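Local coordinates for protein BsaWI endonuclease (Geobacillus stearothermophilus, PDB 4ZSF) that is a restriction endonuclease of the PD-(D/E)XK nuclease group, binding DNA and probably cutting it with the help of metal ions, at residues Gly107-Gln113 with Phe144-Val150. Numbering follows the deposited sequence.
Sequences GMRILLQ and FDLYITV
Leu111 and Tyr147, a hydrogen-bonded antiparallel pair, exchange two short bonds. Leu111 N reaches Tyr147 O almost straight, with an N-H...O angle of 174°, and Tyr147 N answers in the carbonyl plane of Leu111 O at 2.8 Å. The ladder repeats at Arg109 and Thr149, less evenly: Thr149 N bonds to Arg109 O at 2.8 Å, whereas Arg109 N meets Thr149 O at 3.2 Å and well tilted from the carbonyl plane.

Ile110 and Ile148, the non-hydrogen-bonded pair between these rungs, and Met108 and Val150, beyond Arg109 and Thr149, start their side chains to one face; the Met108 chain, bent at chi3, then leads away. Leu146 swings CD2 to 3.6 Å from Leu112 CD2, the two chains alongside and pointing the same way, while Ile110 CG2 touches Leu146 CD2.

The other face is partly polar. With Thr149 chi1 at 68°, CG2 lies beside the backbone N and approaches Leu111 CD1 at 3.6 Å, whereas OG1 stands 3.4 Å from Arg109 CG, takes a proton from a water that also donates to Gly107 O, and is hydrogen-bonded to Glu156 OE2. Outside the two strands, that carboxylate also pairs in a salt bridge with Arg109 NE. A valine at Thr149 would probably leave that water and Glu156 each without a hydroxyl mate. Farther along, Gln113 CA lies at the edge of the Tyr147 ring, and one water joins Tyr147 OH, Gln113 OE1 and Phe144 N; Gln113 NE2 is hydrogen-bonded to Asn142 OD1.

The contact joins strand 108-112, outermost within the chain, to strand 146-152, itself antiparallel to 155-165, in a mixed sheet consistent with the PD-(D/E)XK fold. Helix 70-103 packs against Met108, Ile110 and Leu146, while helix 113-121 meets Arg109, Leu111 and Tyr147, whose ring also touches helix 129-140.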
ATOM      1  N   GLY A 107      -9.202  27.896  24.063  1.00 27.19           N
ATOM      2  CA  GLY A 107      -9.880  26.714  24.606  1.00 27.36           C
ATOM      3  C   GLY A 107      -9.871  25.485  23.685  1.00 25.81           C
ATOM      4  O   GLY A 107     -10.714  24.616  23.815  1.00 26.05           O
ATOM      5  N   MET A 108      -8.943  25.438  22.739  1.00 22.69           N
ATOM      6  CA  MET A 108      -8.919  24.360  21.748  1.00 19.96           C
ATOM      7  C   MET A 108      -7.594  23.597  21.830  1.00 23.68           C
ATOM      8  O   MET A 108      -6.553  24.160  22.226  1.00 21.85           O
ATOM      9  CB  MET A 108      -9.141  24.925  20.325  1.00 18.68           C
ATOM     10  CG  MET A 108     -10.588  25.413  20.132  1.00 19.28           C
ATOM     11  SD  MET A 108     -10.792  26.008  18.423  1.00 23.99           S
ATOM     12  CE  MET A 108     -10.023  27.582  18.570  1.00 20.91           C
ATOM     13  N   ARG A 109      -7.611  22.323  21.418  1.00 20.92           N
ATOM     14  CA  ARG A 109      -6.341  21.634  21.205  1.00 20.74           C
ATOM     15  C   ARG A 109      -6.513  20.542  20.177  1.00 22.42           C
ATOM     16  O   ARG A 109      -7.600  20.000  19.989  1.00 20.66           O
ATOM     17  CB  ARG A 109      -5.781  21.028  22.502  1.00 21.51           C
ATOM     18  CG  ARG A 109      -6.741  20.073  23.159  1.00 23.46           C
ATOM     19  CD  ARG A 109      -5.969  19.447  24.386  1.00 32.33           C
ATOM     20  NE  ARG A 109      -6.846  18.623  25.209  1.00 31.72           N
ATOM     21  CZ  ARG A 109      -6.442  17.996  26.320  1.00 36.94           C
ATOM     22  NH1 ARG A 109      -5.194  18.144  26.756  1.00 34.92           N
ATOM     23  NH2 ARG A 109      -7.294  17.266  27.030  1.00 36.18           N
ATOM     24  N   ILE A 110      -5.386  20.252  19.537  1.00 21.57           N
ATOM     25  CA  ILE A 110      -5.234  19.210  18.572  1.00 21.91           C
ATOM     26  C   ILE A 110      -4.772  17.958  19.292  1.00 23.25           C
ATOM     27  O   ILE A 110      -3.872  17.987  20.167  1.00 21.51           O
ATOM     28  CB  ILE A 110      -4.190  19.595  17.472  1.00 20.85           C
ATOM     29  CG1 ILE A 110      -4.762  20.741  16.613  1.00 21.64           C
ATOM     30  CG2 ILE A 110      -3.798  18.397  16.662  1.00 22.74           C
ATOM     31  CD1 ILE A 110      -3.690  21.368  15.681  1.00 27.03           C
ATOM     32  N   LEU A 111      -5.385  16.858  18.891  1.00 19.75           N
ATOM     33  CA  LEU A 111      -5.054  15.532  19.398  1.00 22.38           C
ATOM     34  C   LEU A 111      -4.549  14.629  18.287  1.00 21.37           C
ATOM     35  O   LEU A 111      -5.154  14.604  17.177  1.00 22.45           O
ATOM     36  CB  LEU A 111      -6.300  14.859  19.982  1.00 24.40           C
ATOM     37  CG  LEU A 111      -7.117  15.639  20.985  1.00 23.93           C
ATOM     38  CD1 LEU A 111      -8.361  14.781  21.255  1.00 26.58           C
ATOM     39  CD2 LEU A 111      -6.283  15.881  22.239  1.00 29.12           C
ATOM     40  N   LEU A 112      -3.538  13.813  18.579  1.00 22.99           N
ATOM     41  CA  LEU A 112      -3.228  12.691  17.643  1.00 21.87           C
ATOM     42  C   LEU A 112      -4.340  11.674  17.680  1.00 22.18           C
ATOM     43  O   LEU A 112      -5.105  11.601  18.633  1.00 22.69           O
ATOM     44  CB  LEU A 112      -1.912  11.983  18.005  1.00 22.81           C
ATOM     45  CG  LEU A 112      -0.730  12.947  18.111  1.00 23.44           C
ATOM     46  CD1 LEU A 112       0.453  12.249  18.875  1.00 28.91           C
ATOM     47  CD2 LEU A 112      -0.263  13.305  16.672  1.00 25.34           C
ATOM     48  N   GLN A 113      -4.487  10.895  16.621  1.00 24.02           N
ATOM     49  CA  GLN A 113      -5.473   9.802  16.672  1.00 24.07           C
ATOM     50  C   GLN A 113      -5.270   8.947  17.928  1.00 27.69           C
ATOM     51  O   GLN A 113      -6.260   8.619  18.623  1.00 27.94           O
ATOM     52  CB  GLN A 113      -5.377   8.949  15.404  1.00 26.18           C
ATOM     53  CG  GLN A 113      -6.232   7.723  15.472  1.00 31.24           C
ATOM     54  CD  GLN A 113      -6.036   6.829  14.247  1.00 32.52           C
ATOM     55  OE1 GLN A 113      -6.350   7.223  13.128  1.00 31.03           O
ATOM     56  NE2 GLN A 113      -5.488   5.633  14.463  1.00 35.48           N
ATOM     57  N   PHE A 144      -8.243   9.694   9.772  1.00 22.88           N
ATOM     58  CA  PHE A 144      -7.734  11.054  10.058  1.00 19.60           C
ATOM     59  C   PHE A 144      -6.466  10.984  10.876  1.00 24.47           C
ATOM     60  O   PHE A 144      -6.362  10.158  11.766  1.00 30.91           O
ATOM     61  CB  PHE A 144      -8.804  11.848  10.796  1.00 20.11           C
ATOM     62  CG  PHE A 144     -10.033  12.033   9.957  1.00 20.12           C
ATOM     63  CD1 PHE A 144      -9.981  12.826   8.809  1.00 21.23           C
ATOM     64  CD2 PHE A 144     -11.206  11.324  10.242  1.00 20.64           C
ATOM     65  CE1 PHE A 144     -11.153  12.931   7.955  1.00 22.14           C
ATOM     66  CE2 PHE A 144     -12.371  11.461   9.447  1.00 22.03           C
ATOM     67  CZ  PHE A 144     -12.335  12.212   8.287  1.00 22.14           C
ATOM     68  N   ASP A 145      -5.555  11.923  10.652  1.00 20.09           N
ATOM     69  CA  ASP A 145      -4.248  11.964  11.304  1.00 22.38           C
ATOM     70  C   ASP A 145      -4.361  12.684  12.653  1.00 24.48           C
ATOM     71  O   ASP A 145      -3.751  12.307  13.647  1.00 24.65           O
ATOM     72  CB  ASP A 145      -3.289  12.691  10.363  1.00 24.59           C
ATOM     73  CG  ASP A 145      -3.142  11.934   9.040  1.00 33.14           C
ATOM     74  OD1 ASP A 145      -2.876  10.693   9.102  1.00 30.56           O
ATOM     75  OD2 ASP A 145      -3.358  12.528   7.960  1.00 30.98           O
ATOM     76  N   LEU A 146      -5.212  13.701  12.680  1.00 19.20           N
ATOM     77  CA  LEU A 146      -5.347  14.556  13.837  1.00 18.45           C
ATOM     78  C   LEU A 146      -6.824  14.870  14.079  1.00 19.75           C
ATOM     79  O   LEU A 146      -7.621  14.841  13.146  1.00 19.33           O
ATOM     80  CB  LEU A 146      -4.615  15.869  13.611  1.00 18.48           C
ATOM     81  CG  LEU A 146      -3.106  15.770  13.354  1.00 21.06           C
ATOM     82  CD1 LEU A 146      -2.520  17.185  12.951  1.00 24.14           C
ATOM     83  CD2 LEU A 146      -2.514  15.307  14.673  1.00 23.07           C
ATOM     84  N   TYR A 147      -7.166  15.216  15.310  1.00 18.71           N
ATOM     85  CA  TYR A 147      -8.514  15.675  15.644  1.00 17.95           C
ATOM     86  C   TYR A 147      -8.399  16.992  16.416  1.00 21.24           C
ATOM     87  O   TYR A 147      -7.339  17.273  17.020  1.00 22.68           O
ATOM     88  CB  TYR A 147      -9.258  14.649  16.488  1.00 17.57           C
ATOM     89  CG  TYR A 147      -9.580  13.400  15.700  1.00 20.19           C
ATOM     90  CD1 TYR A 147     -10.755  13.317  14.971  1.00 19.74           C
ATOM     91  CD2 TYR A 147      -8.661  12.351  15.628  1.00 21.19           C
ATOM     92  CE1 TYR A 147     -11.064  12.151  14.239  1.00 19.36           C
ATOM     93  CE2 TYR A 147      -8.936  11.178  14.883  1.00 19.91           C
ATOM     94  CZ  TYR A 147     -10.145  11.107  14.185  1.00 22.03           C
ATOM     95  OH  TYR A 147     -10.491   9.940  13.481  1.00 21.97           O
ATOM     96  N   ILE A 148      -9.464  17.794  16.424  1.00 16.71           N
ATOM     97  CA  ILE A 148      -9.361  19.048  17.193  1.00 16.11           C
ATOM     98  C   ILE A 148     -10.566  19.152  18.108  1.00 20.55           C
ATOM     99  O   ILE A 148     -11.714  18.814  17.716  1.00 20.51           O
ATOM    100  CB  ILE A 148      -9.181  20.275  16.271  1.00 18.05           C
ATOM    101  CG1 ILE A 148      -9.009  21.577  17.089  1.00 20.47           C
ATOM    102  CG2 ILE A 148     -10.320  20.402  15.201  1.00 15.72           C
ATOM    103  CD1 ILE A 148      -8.496  22.799  16.196  1.00 20.18           C
ATOM    104  N   THR A 149     -10.337  19.666  19.322  1.00 19.49           N
ATOM    105  CA  THR A 149     -11.394  19.767  20.306  1.00 18.47           C
ATOM    106  C   THR A 149     -11.582  21.171  20.803  1.00 20.77           C
ATOM    107  O   THR A 149     -10.668  22.032  20.656  1.00 21.29           O
ATOM    108  CB  THR A 149     -11.111  18.923  21.564  1.00 25.06           C
ATOM    109  OG1 THR A 149      -9.994  19.487  22.264  1.00 26.81           O
ATOM    110  CG2 THR A 149     -10.807  17.463  21.232  1.00 24.93           C
ATOM    111  N   VAL A 150     -12.735  21.400  21.426  1.00 20.90           N
ATOM    112  CA  VAL A 150     -13.019  22.709  22.048  1.00 20.25           C
ATOM    113  C   VAL A 150     -13.628  22.447  23.418  1.00 23.92           C
ATOM    114  O   VAL A 150     -14.364  21.463  23.588  1.00 24.46           O
ATOM    115  CB  VAL A 150     -13.982  23.561  21.201  1.00 21.39           C
ATOM    116  CG1 VAL A 150     -15.359  22.827  21.046  1.00 20.58           C
ATOM    117  CG2 VAL A 150     -14.160  24.919  21.840  1.00 22.04           C
TER
HETATM  118  O   HOH W   1     -10.120  21.692  24.041  1.00 25.34           O
HETATM  119  O   HOH W   2      -8.646   8.471  12.359  1.00 25.83           O
HETATM  120  O   HOH W   3      -2.162  10.445  14.229  1.00 31.17           O